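PDB 5IE2: oxalate--CoA ligase from Arabidopsis thaliana, which belongs to the ANL superfamily of AMP-binding enzymes and holds adenosine-5'-triphosphate in this model. Local coordinates for residues N65-E68 and F69-F73; G384-G388 and W389-G393; A290-P294 and V295-R299. All coordinates share one frame; numbering follows the deposited sequence.

How the interactions relate
The three contacts are local ones, strung along the chain in the order 65-73, 290-299 and 384-393, and none touches another. Interaction 1 starts a helix and interaction 3 leads a loop into one; they lie on opposite sides of the chain's centre, their own centres about 32 Å apart. Interaction 2 is a hairpin. Bound ATP lies close to interactions 2 and 3: A290 and S291 of interaction 3 belong to its pocket, at the adenine end, and the F390 side chain of interaction 2 comes to about 7 Å from both the nucleotide and a magnesium ion. Between these two contacts the nearest atoms are about 13 Å apart.

Interaction 1: N65-E68 and F69-F73; sequences NTVE and FVIMF
The side chain of T66 takes a first torsion of 63°, which sets OG1 between its own backbone N and carbonyl carbon and turns it to the backbone N of F69. F69 in turn swings CG away from its N (chi1 171°), sending the ring off while CB stays 3.9 Å from T66 OG1. The outcome is an N-cap: F69 N donates to T66 OG1 over 3.3 Å, giving a partner to an amide in the first turn of helix 67-78. The carbonyl of the same threonine serves the next amide, V70 N to T66 O at 3.2 Å. Regular helical bonding follows, with I71 N to V67 O at 3.0 Å, nearly straight at 173°, and M72 N to E68 O at 2.9 Å. Along one side of the helix V67 and I71 run side by side, pointing the same way, with V67 CG2 4.0 Å from I71 CD1. The E68 chain bends at chi2, and its OE2 accepts from L133 N. Just ahead of the cap, the side-chain amide of N65 bonds L210 O through ND2 and L212 N through OD1. Within the beta-alpha-beta unit of strand 58-61, helix 67-78 and strand 82-85, the largely buried first two turns place V67 and V70 against strand 21-25, I71 and M72 against helix 33-50, and V70 and F73 against helix 215-227.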
ATOM      1  N   ASN A  65      -3.425 -13.569  -2.378  1.00 19.38           N
ATOM      2  CA  ASN A  65      -4.597 -12.686  -2.503  1.00 16.20           C
ATOM      3  C   ASN A  65      -5.796 -13.513  -2.918  1.00 16.73           C
ATOM      4  O   ASN A  65      -6.088 -13.638  -4.121  1.00 17.07           O
ATOM      5  CB  ASN A  65      -4.368 -11.553  -3.519  1.00 15.20           C
ATOM      6  CG  ASN A  65      -3.456 -10.447  -2.968  1.00 15.37           C
ATOM      7  OD1 ASN A  65      -3.086 -10.448  -1.773  1.00 15.69           O
ATOM      8  ND2 ASN A  65      -3.076  -9.493  -3.839  1.00 14.77           N
ATOM      9  N   THR A  66      -6.506 -14.052  -1.927  1.00 14.24           N
ATOM     10  CA  THR A  66      -7.563 -15.018  -2.218  1.00 16.08           C
ATOM     11  C   THR A  66      -8.857 -14.680  -1.514  1.00 18.52           C
ATOM     12  O   THR A  66      -8.879 -13.853  -0.607  1.00 17.29           O
ATOM     13  CB  THR A  66      -7.170 -16.424  -1.758  1.00 17.71           C
ATOM     14  OG1 THR A  66      -7.018 -16.411  -0.346  1.00 19.31           O
ATOM     15  CG2 THR A  66      -5.821 -16.836  -2.366  1.00 18.28           C
ATOM     16  N   VAL A  67      -9.934 -15.327  -1.934  1.00 16.12           N
ATOM     17  CA  VAL A  67     -11.228 -15.010  -1.348  1.00 16.08           C
ATOM     18  C   VAL A  67     -11.262 -15.368   0.137  1.00 14.60           C
ATOM     19  O   VAL A  67     -11.916 -14.652   0.962  1.00 15.80           O
ATOM     20  CB  VAL A  67     -12.357 -15.738  -2.144  1.00 14.04           C
ATOM     21  CG1 VAL A  67     -12.195 -17.286  -2.032  1.00 19.33           C
ATOM     22  CG2 VAL A  67     -13.751 -15.269  -1.723  1.00 16.31           C
ATOM     23  N   GLU A  68     -10.566 -16.449   0.528  1.00 15.26           N
ATOM     24  CA  GLU A  68     -10.526 -16.811   1.955  1.00 15.07           C
ATOM     25  C   GLU A  68      -9.781 -15.777   2.770  1.00 17.25           C
ATOM     26  O   GLU A  68     -10.157 -15.490   3.914  1.00 18.29           O
ATOM     27  CB  GLU A  68      -9.850 -18.191   2.168  1.00 16.71           C
ATOM     28  CG  GLU A  68     -10.706 -19.355   1.617  1.00 16.85           C
ATOM     29  CD  GLU A  68     -10.342 -19.728   0.152  1.00 23.27           C
ATOM     30  OE1 GLU A  68      -9.571 -18.983  -0.533  1.00 21.52           O
ATOM     31  OE2 GLU A  68     -10.862 -20.773  -0.330  1.00 22.25           O
ATOM     32  N   PHE A  69      -8.728 -15.207   2.203  1.00 15.54           N
ATOM     33  CA  PHE A  69      -8.085 -14.125   2.958  1.00 16.26           C
ATOM     34  C   PHE A  69      -9.085 -12.975   3.224  1.00 15.43           C
ATOM     35  O   PHE A  69      -9.131 -12.449   4.355  1.00 17.64           O
ATOM     36  CB  PHE A  69      -6.863 -13.558   2.239  1.00 16.79           C
ATOM     37  CG  PHE A  69      -6.330 -12.281   2.928  1.00 16.95           C
ATOM     38  CD1 PHE A  69      -5.530 -12.370   4.053  1.00 20.59           C
ATOM     39  CD2 PHE A  69      -6.756 -11.028   2.502  1.00 18.70           C
ATOM     40  CE1 PHE A  69      -5.036 -11.187   4.710  1.00 19.07           C
ATOM     41  CE2 PHE A  69      -6.311  -9.837   3.141  1.00 18.84           C
ATOM     42  CZ  PHE A  69      -5.464  -9.921   4.255  1.00 17.49           C
ATOM     43  N   VAL A  70      -9.845 -12.567   2.214  1.00 14.87           N
ATOM     44  CA  VAL A  70     -10.788 -11.448   2.403  1.00 16.75           C
ATOM     45  C   VAL A  70     -11.828 -11.777   3.481  1.00 17.42           C
ATOM     46  O   VAL A  70     -12.081 -10.981   4.422  1.00 14.91           O
ATOM     47  CB  VAL A  70     -11.509 -11.077   1.089  1.00 15.93           C
ATOM     48  CG1 VAL A  70     -12.568  -9.981   1.337  1.00 14.14           C
ATOM     49  CG2 VAL A  70     -10.485 -10.583   0.040  1.00 16.52           C
ATOM     50  N   ILE A  71     -12.447 -12.954   3.316  1.00 15.84           N
ATOM     51  CA  ILE A  71     -13.484 -13.333   4.264  1.00 14.68           C
ATOM     52  C   ILE A  71     -12.917 -13.417   5.669  1.00 15.04           C
ATOM     53  O   ILE A  71     -13.536 -12.914   6.614  1.00 15.61           O
ATOM     54  CB  ILE A  71     -14.131 -14.685   3.891  1.00 15.78           C
ATOM     55  CG1 ILE A  71     -14.843 -14.546   2.535  1.00 16.01           C
ATOM     56  CG2 ILE A  71     -15.150 -15.134   5.073  1.00 16.12           C
ATOM     57  CD1 ILE A  71     -15.259 -15.893   1.878  1.00 15.73           C
ATOM     58  N   MET A  72     -11.772 -14.074   5.843  1.00 15.40           N
ATOM     59  CA  MET A  72     -11.252 -14.255   7.208  1.00 16.46           C
ATOM     60  C   MET A  72     -10.708 -12.965   7.826  1.00 16.07           C
ATOM     61  O   MET A  72     -10.827 -12.747   9.037  1.00 15.93           O
ATOM     62  CB  MET A  72     -10.162 -15.341   7.241  1.00 15.37           C
ATOM     63  CG  MET A  72     -10.737 -16.813   7.008  1.00 15.85           C
ATOM     64  SD  MET A  72     -12.323 -17.117   7.864  1.00 20.25           S
ATOM     65  CE  MET A  72     -11.848 -17.019   9.619  1.00 17.90           C
ATOM     66  N   PHE A  73     -10.132 -12.091   7.001  1.00 15.12           N
ATOM     67  CA  PHE A  73      -9.710 -10.760   7.486  1.00 14.72           C
ATOM     68  C   PHE A  73     -10.894 -10.016   8.118  1.00 14.79           C
ATOM     69  O   PHE A  73     -10.808  -9.505   9.276  1.00 14.29           O
ATOM     70  CB  PHE A  73      -9.114  -9.933   6.341  1.00 15.93           C
ATOM     71  CG  PHE A  73      -8.697  -8.544   6.756  1.00 17.01           C
ATOM     72  CD1 PHE A  73      -7.434  -8.349   7.330  1.00 20.64           C
ATOM     73  CD2 PHE A  73      -9.540  -7.474   6.572  1.00 17.71           C
ATOM     74  CE1 PHE A  73      -7.023  -7.046   7.723  1.00 22.13           C
ATOM     75  CE2 PHE A  73      -9.153  -6.172   6.959  1.00 20.70           C
ATOM     76  CZ  PHE A  73      -7.892  -5.980   7.547  1.00 22.68           C
TER

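Interaction 2: G384-G388 and W389-G393; sequences GFEFG and WFHTG
F385 and F390 lie on one face of a two-stranded antiparallel beta hairpin closed by a type I' turn from E386 to W389. They form its non-hydrogen-bonded pair, their rings meeting obliquely, and here packing is tight: F390 CD1 sits over one face of the F385 ring, near its rim, 3.5 Å from F385 CZ, with the ring planes at 42°. F390 reaches this place with CG anti to its backbone N (chi1 171°), and its ring also meets I365 and M314. E386 N donates to W389 O at 2.8 Å, whereas the returning bond from W389 N meets E386 O from well above the carbonyl plane. At the turn the hairpin is looser. E386, F387 and G388 are exposed, and the side chains meet only at 4.5 Å, F387 CB to W389 CD1, though the W389 ring does approach the turn backbone, CD1 lying 3.3 Å from F387 O. A water donates to E386 OE1 and bridges it to H391 NE2, while H391 ND1 is hydrogen-bonded to E362 OE1. Beside that imidazole, G384 O accepts from H391 N at 2.7 Å and lies 3.4 Å from H391 CD2, at the ring edge.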
ATOM      1  N   GLY A 384       7.639  10.939  17.940  1.00 27.65           N
ATOM      2  CA  GLY A 384       6.866  11.031  16.706  1.00 27.45           C
ATOM      3  C   GLY A 384       5.565  11.825  16.827  1.00 26.13           C
ATOM      4  O   GLY A 384       5.058  12.322  15.815  1.00 25.74           O
ATOM      5  N   PHE A 385       5.059  11.996  18.068  1.00 21.77           N
ATOM      6  CA  PHE A 385       3.755  12.603  18.294  1.00 21.60           C
ATOM      7  C   PHE A 385       3.840  13.852  19.173  1.00 26.30           C
ATOM      8  O   PHE A 385       4.559  13.875  20.177  1.00 27.08           O
ATOM      9  CB  PHE A 385       2.809  11.588  18.953  1.00 22.69           C
ATOM     10  CG  PHE A 385       2.503  10.407  18.094  1.00 24.57           C
ATOM     11  CD1 PHE A 385       1.319  10.359  17.352  1.00 25.83           C
ATOM     12  CD2 PHE A 385       3.384   9.347  18.023  1.00 26.15           C
ATOM     13  CE1 PHE A 385       1.033   9.283  16.595  1.00 25.25           C
ATOM     14  CE2 PHE A 385       3.107   8.269  17.208  1.00 28.62           C
ATOM     15  CZ  PHE A 385       1.914   8.246  16.509  1.00 27.44           C
ATOM     16  N   GLU A 386       3.114  14.892  18.795  1.00 23.99           N
ATOM     17  CA  GLU A 386       3.030  16.062  19.663  1.00 28.41           C
ATOM     18  C   GLU A 386       1.665  16.742  19.486  1.00 25.01           C
ATOM     19  O   GLU A 386       1.334  17.161  18.376  1.00 22.42           O
ATOM     20  CB  GLU A 386       4.161  17.046  19.355  1.00 35.71           C
ATOM     21  CG  GLU A 386       4.047  18.286  20.210  1.00 46.40           C
ATOM     22  CD  GLU A 386       5.130  19.318  19.959  1.00 57.10           C
ATOM     23  OE1 GLU A 386       5.909  19.162  18.989  1.00 61.78           O
ATOM     24  OE2 GLU A 386       5.192  20.289  20.753  1.00 62.16           O
ATOM     25  N   PHE A 387       0.912  16.874  20.589  1.00 24.01           N
ATOM     26  CA  PHE A 387      -0.417  17.500  20.560  1.00 20.21           C
ATOM     27  C   PHE A 387      -1.299  16.916  19.445  1.00 19.05           C
ATOM     28  O   PHE A 387      -1.997  17.679  18.738  1.00 20.70           O
ATOM     29  CB  PHE A 387      -0.310  19.007  20.389  1.00 20.73           C
ATOM     30  CG  PHE A 387      -1.540  19.766  20.881  1.00 22.73           C
ATOM     31  CD1 PHE A 387      -1.948  19.656  22.208  1.00 21.23           C
ATOM     32  CD2 PHE A 387      -2.284  20.590  20.000  1.00 23.66           C
ATOM     33  CE1 PHE A 387      -3.085  20.359  22.671  1.00 23.91           C
ATOM     34  CE2 PHE A 387      -3.433  21.302  20.466  1.00 25.74           C
ATOM     35  CZ  PHE A 387      -3.822  21.188  21.803  1.00 25.39           C
ATOM     36  N   GLY A 388      -1.266  15.592  19.300  1.00 18.12           N
ATOM     37  CA  GLY A 388      -2.112  14.903  18.318  1.00 20.15           C
ATOM     38  C   GLY A 388      -1.470  14.754  16.944  1.00 22.21           C
ATOM     39  O   GLY A 388      -1.935  13.972  16.109  1.00 22.20           O
ATOM     40  N   TRP A 389      -0.416  15.524  16.689  1.00 21.45           N
ATOM     41  CA  TRP A 389       0.232  15.505  15.375  1.00 19.33           C
ATOM     42  C   TRP A 389       1.312  14.431  15.286  1.00 23.36           C
ATOM     43  O   TRP A 389       2.159  14.328  16.176  1.00 26.22           O
ATOM     44  CB  TRP A 389       0.904  16.838  15.086  1.00 20.42           C
ATOM     45  CG  TRP A 389      -0.046  18.003  14.927  1.00 22.65           C
ATOM     46  CD1 TRP A 389      -0.577  18.792  15.922  1.00 22.83           C
ATOM     47  CD2 TRP A 389      -0.554  18.505  13.689  1.00 21.76           C
ATOM     48  NE1 TRP A 389      -1.374  19.759  15.371  1.00 22.07           N
ATOM     49  CE2 TRP A 389      -1.390  19.598  14.001  1.00 22.68           C
ATOM     50  CE3 TRP A 389      -0.373  18.125  12.331  1.00 19.71           C
ATOM     51  CZ2 TRP A 389      -2.033  20.351  13.013  1.00 20.16           C
ATOM     52  CZ3 TRP A 389      -0.998  18.865  11.349  1.00 20.37           C
ATOM     53  CH2 TRP A 389      -1.850  19.974  11.702  1.00 20.50           C
ATOM     54  N   PHE A 390       1.360  13.740  14.156  1.00 17.10           N
ATOM     55  CA  PHE A 390       2.353  12.715  13.911  1.00 16.13           C
ATOM     56  C   PHE A 390       3.409  13.244  12.904  1.00 20.38           C
ATOM     57  O   PHE A 390       3.044  13.763  11.854  1.00 18.30           O
ATOM     58  CB  PHE A 390       1.654  11.466  13.389  1.00 16.29           C
ATOM     59  CG  PHE A 390       2.614  10.403  12.900  1.00 17.26           C
ATOM     60  CD1 PHE A 390       3.446   9.756  13.798  1.00 17.63           C
ATOM     61  CD2 PHE A 390       2.662  10.070  11.524  1.00 16.86           C
ATOM     62  CE1 PHE A 390       4.340   8.760  13.337  1.00 20.16           C
ATOM     63  CE2 PHE A 390       3.547   9.107  11.068  1.00 18.82           C
ATOM     64  CZ  PHE A 390       4.391   8.458  11.972  1.00 18.77           C
ATOM     65  N   HIS A 391       4.701  13.094  13.230  1.00 21.79           N
ATOM     66  CA  HIS A 391       5.820  13.522  12.363  1.00 22.15           C
ATOM     67  C   HIS A 391       6.148  12.394  11.383  1.00 21.77           C
ATOM     68  O   HIS A 391       6.500  11.308  11.825  1.00 21.03           O
ATOM     69  CB  HIS A 391       7.053  13.876  13.204  1.00 24.90           C
ATOM     70  CG  HIS A 391       6.888  15.132  13.976  1.00 28.77           C
ATOM     71  ND1 HIS A 391       7.688  16.238  13.773  1.00 31.37           N
ATOM     72  CD2 HIS A 391       5.954  15.501  14.882  1.00 30.00           C
ATOM     73  CE1 HIS A 391       7.268  17.229  14.548  1.00 32.54           C
ATOM     74  NE2 HIS A 391       6.224  16.803  15.239  1.00 31.41           N
ATOM     75  N   THR A 392       5.959  12.615  10.073  1.00 18.74           N
ATOM     76  CA  THR A 392       6.075  11.503   9.090  1.00 18.79           C
ATOM     77  C   THR A 392       7.515  11.066   8.771  1.00 20.82           C
ATOM     78  O   THR A 392       7.717   9.980   8.234  1.00 22.32           O
ATOM     79  CB  THR A 392       5.429  11.839   7.716  1.00 21.39           C
ATOM     80  OG1 THR A 392       6.133  12.962   7.142  1.00 19.38           O
ATOM     81  CG2 THR A 392       3.986  12.200   7.879  1.00 20.09           C
ATOM     82  N   GLY A 393       8.481  11.946   9.016  1.00 21.20           N
ATOM     83  CA  GLY A 393       9.840  11.676   8.575  1.00 19.53           C
ATOM     84  C   GLY A 393      10.125  12.062   7.126  1.00 22.85           C
ATOM     85  O   GLY A 393      11.231  11.819   6.620  1.00 22.51           O
TER
HETATM   86  O   HOH W   1       5.093  18.922  16.626  1.00 46.21           O

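Interaction 3: A290-P294 and V295-R299; sequences ASLAP and VILSR. With ATP (adenosine-5'-triphosphate), chain C.
Apolar contact of L292 with the first turn of helix 294-304 carries most of the side-chain part of this junction. L292 holds CG anti to its backbone N (chi1 -178°), and its two methyls divide the work: CD1 meets I296 CG2 at 3.5 Å, while CD2 lies 3.7 Å from L297 CB, the leucine side chains crossing at about a right angle. A293 CB adds lighter touches, 4.2 Å from both V295 CG1 and I296 CG1.

Hydrogen bonds come from the backbone. A293, at the N-cap position, offers its carbonyl to two amides: L297 N at 3.1 Å with good alignment, and I296 N in a weak bond whose angle at hydrogen is just 122°. P294 O receives S298 N at 2.9 Å in a nearly straight bond of 172°.

Ligand contact is confined to A290 and S291, at the start of 290-294, where S291 N approaches N1 of the ATP adenine to 3.2 Å and S291 CB lies beside the purine. Residues 290-299 thus run from the nucleotide pocket into helix 294-304. Around them, L292 and L297 rest on V308 of strand 308-314, I296 packs on helix 261-273, and A293 and P294 touch A428 of helix 423-430.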
ATOM      1  N   ALA A 290       5.431   5.332  -3.520  1.00 20.11           N
ATOM      2  CA  ALA A 290       6.781   5.768  -3.888  1.00 19.22           C
ATOM      3  C   ALA A 290       6.583   6.807  -4.965  1.00 20.05           C
ATOM      4  O   ALA A 290       5.526   6.763  -5.617  1.00 21.13           O
ATOM      5  CB  ALA A 290       7.628   4.568  -4.428  1.00 18.10           C
ATOM      6  N   SER A 291       7.552   7.691  -5.218  1.00 20.61           N
ATOM      7  CA  SER A 291       7.264   8.794  -6.157  1.00 22.38           C
ATOM      8  C   SER A 291       7.043   8.287  -7.553  1.00 21.61           C
ATOM      9  O   SER A 291       7.772   7.383  -8.047  1.00 20.14           O
ATOM     10  CB  SER A 291       8.348   9.878  -6.164  1.00 28.38           C
ATOM     11  OG  SER A 291       9.564   9.294  -6.500  1.00 36.87           O
ATOM     12  N   LEU A 292       6.010   8.825  -8.195  1.00 20.76           N
ATOM     13  CA  LEU A 292       5.724   8.553  -9.616  1.00 19.99           C
ATOM     14  C   LEU A 292       6.434   9.622 -10.467  1.00 21.58           C
ATOM     15  O   LEU A 292       6.068  10.799 -10.427  1.00 18.39           O
ATOM     16  CB  LEU A 292       4.216   8.625  -9.932  1.00 19.74           C
ATOM     17  CG  LEU A 292       3.789   8.316 -11.376  1.00 21.61           C
ATOM     18  CD1 LEU A 292       3.991   6.850 -11.683  1.00 23.45           C
ATOM     19  CD2 LEU A 292       2.306   8.658 -11.619  1.00 22.00           C
ATOM     20  N   ALA A 293       7.456   9.235 -11.228  1.00 20.04           N
ATOM     21  CA  ALA A 293       8.125  10.224 -12.042  1.00 19.27           C
ATOM     22  C   ALA A 293       7.134  10.786 -13.058  1.00 19.61           C
ATOM     23  O   ALA A 293       6.307  10.027 -13.604  1.00 19.77           O
ATOM     24  CB  ALA A 293       9.353   9.591 -12.757  1.00 18.80           C
ATOM     25  N   PRO A 294       7.220  12.100 -13.345  1.00 20.39           N
ATOM     26  CA  PRO A 294       6.336  12.688 -14.366  1.00 21.89           C
ATOM     27  C   PRO A 294       6.351  11.936 -15.705  1.00 21.62           C
ATOM     28  O   PRO A 294       5.318  11.834 -16.395  1.00 22.18           O
ATOM     29  CB  PRO A 294       6.893  14.099 -14.528  1.00 23.36           C
ATOM     30  CG  PRO A 294       7.339  14.434 -13.063  1.00 22.19           C
ATOM     31  CD  PRO A 294       7.941  13.139 -12.564  1.00 20.99           C
ATOM     32  N   VAL A 295       7.498  11.384 -16.065  1.00 21.55           N
ATOM     33  CA  VAL A 295       7.548  10.693 -17.375  1.00 22.37           C
ATOM     34  C   VAL A 295       6.713   9.392 -17.329  1.00 20.90           C
ATOM     35  O   VAL A 295       6.036   9.017 -18.318  1.00 22.15           O
ATOM     36  CB  VAL A 295       8.994  10.442 -17.788  1.00 24.52           C
ATOM     37  CG1 VAL A 295       9.661   9.379 -16.906  1.00 25.31           C
ATOM     38  CG2 VAL A 295       9.061  10.041 -19.296  1.00 25.61           C
ATOM     39  N   ILE A 296       6.670   8.716 -16.175  1.00 21.61           N
ATOM     40  CA  ILE A 296       5.806   7.541 -16.070  1.00 20.95           C
ATOM     41  C   ILE A 296       4.332   7.950 -16.088  1.00 19.83           C
ATOM     42  O   ILE A 296       3.489   7.275 -16.695  1.00 19.35           O
ATOM     43  CB  ILE A 296       6.096   6.713 -14.804  1.00 22.87           C
ATOM     44  CG1 ILE A 296       7.593   6.331 -14.736  1.00 22.85           C
ATOM     45  CG2 ILE A 296       5.151   5.487 -14.741  1.00 22.30           C
ATOM     46  CD1 ILE A 296       8.101   5.629 -16.101  1.00 28.61           C
ATOM     47  N   LEU A 297       4.012   9.056 -15.416  1.00 20.04           N
ATOM     48  CA  LEU A 297       2.638   9.558 -15.466  1.00 20.23           C
ATOM     49  C   LEU A 297       2.215   9.795 -16.943  1.00 20.44           C
ATOM     50  O   LEU A 297       1.134   9.309 -17.387  1.00 21.66           O
ATOM     51  CB  LEU A 297       2.517  10.860 -14.625  1.00 20.43           C
ATOM     52  CG  LEU A 297       1.103  11.452 -14.504  1.00 22.24           C
ATOM     53  CD1 LEU A 297       0.995  12.262 -13.177  1.00 24.38           C
ATOM     54  CD2 LEU A 297       0.733  12.366 -15.661  1.00 23.22           C
ATOM     55  N   SER A 298       3.058  10.524 -17.692  1.00 20.86           N
ATOM     56  CA  SER A 298       2.806  10.791 -19.124  1.00 23.32           C
ATOM     57  C   SER A 298       2.610   9.526 -19.892  1.00 19.95           C
ATOM     58  O   SER A 298       1.692   9.416 -20.734  1.00 23.35           O
ATOM     59  CB  SER A 298       3.987  11.548 -19.768  1.00 28.97           C
ATOM     60  OG  SER A 298       4.004  12.833 -19.224  1.00 34.55           O
ATOM     61  N   ARG A 299       3.520   8.593 -19.685  1.00 18.29           N
ATOM     62  CA  ARG A 299       3.417   7.332 -20.438  1.00 23.95           C
ATOM     63  C   ARG A 299       2.120   6.592 -20.149  1.00 22.81           C
ATOM     64  O   ARG A 299       1.533   6.006 -21.057  1.00 21.33           O
ATOM     65  CB  ARG A 299       4.599   6.414 -20.145  1.00 26.18           C
ATOM     66  CG  ARG A 299       5.893   6.928 -20.758  1.00 26.13           C
ATOM     67  CD  ARG A 299       7.099   6.096 -20.355  1.00 28.17           C
ATOM     68  NE  ARG A 299       8.353   6.772 -20.809  1.00 28.23           N
ATOM     69  CZ  ARG A 299       9.570   6.442 -20.393  1.00 24.74           C
ATOM     70  NH1 ARG A 299       9.715   5.406 -19.585  1.00 24.38           N
ATOM     71  NH2 ARG A 299      10.633   7.154 -20.771  1.00 24.14           N
TER
HETATM   72  PG  ATP C 601       9.806   2.252   7.270  0.84 33.82           P
HETATM   73  O1G ATP C 601      11.036   3.130   7.037  0.78 36.87           O
HETATM   74  O2G ATP C 601      10.116   0.980   7.975  0.82 33.98           O
HETATM   75  O3G ATP C 601       8.691   3.034   7.961  0.91 32.63           O
HETATM   76  PB  ATP C 601       8.364   2.752   4.819  0.82 25.58           P
HETATM   77  O1B ATP C 601       8.660   2.425   3.372  1.00 24.38           O
HETATM   78  O2B ATP C 601       8.482   4.144   5.328  0.74 24.29           O
HETATM   79  O3B ATP C 601       9.223   1.777   5.821  1.00 32.72           O
HETATM   80  PA  ATP C 601       5.463   2.499   4.323  1.00 23.36           P
HETATM   81  O1A ATP C 601       4.478   2.958   5.389  1.00 23.00           O
HETATM   82  O2A ATP C 601       5.168   1.292   3.520  1.00 23.78           O
HETATM   83  O3A ATP C 601       6.852   2.188   5.084  1.00 30.58           O
HETATM   84  O5' ATP C 601       5.826   3.752   3.394  1.00 19.43           O
HETATM   85  C5' ATP C 601       5.372   5.106   3.639  1.00 18.85           C
HETATM   86  C4' ATP C 601       6.434   6.033   3.021  1.00 19.89           C
HETATM   87  O4' ATP C 601       6.389   5.905   1.587  1.00 19.06           O
HETATM   88  C3' ATP C 601       6.116   7.483   3.215  1.00 19.46           C
HETATM   89  O3' ATP C 601       6.547   7.901   4.508  1.00 20.78           O
HETATM   90  C2' ATP C 601       6.894   8.154   2.104  1.00 20.24           C
HETATM   91  O2' ATP C 601       8.289   8.165   2.447  1.00 22.70           O
HETATM   92  C1' ATP C 601       6.751   7.143   1.003  1.00 17.88           C
HETATM   93  N9  ATP C 601       5.690   7.502   0.033  1.00 16.30           N
HETATM   94  C8  ATP C 601       4.408   7.114   0.015  1.00 16.32           C
HETATM   95  N7  ATP C 601       3.787   7.658  -1.077  1.00 15.32           N
HETATM   96  C5  ATP C 601       4.735   8.382  -1.755  1.00 16.70           C
HETATM   97  C6  ATP C 601       4.758   9.188  -2.998  1.00 17.63           C
HETATM   98  N6  ATP C 601       3.628   9.284  -3.775  1.00 16.26           N
HETATM   99  N1  ATP C 601       5.941   9.752  -3.336  1.00 19.81           N
HETATM  100  C2  ATP C 601       7.058   9.608  -2.586  1.00 21.74           C
HETATM  101  N3  ATP C 601       7.111   8.892  -1.433  1.00 19.96           N
HETATM  102  C4  ATP C 601       5.971   8.271  -1.013  1.00 16.67           C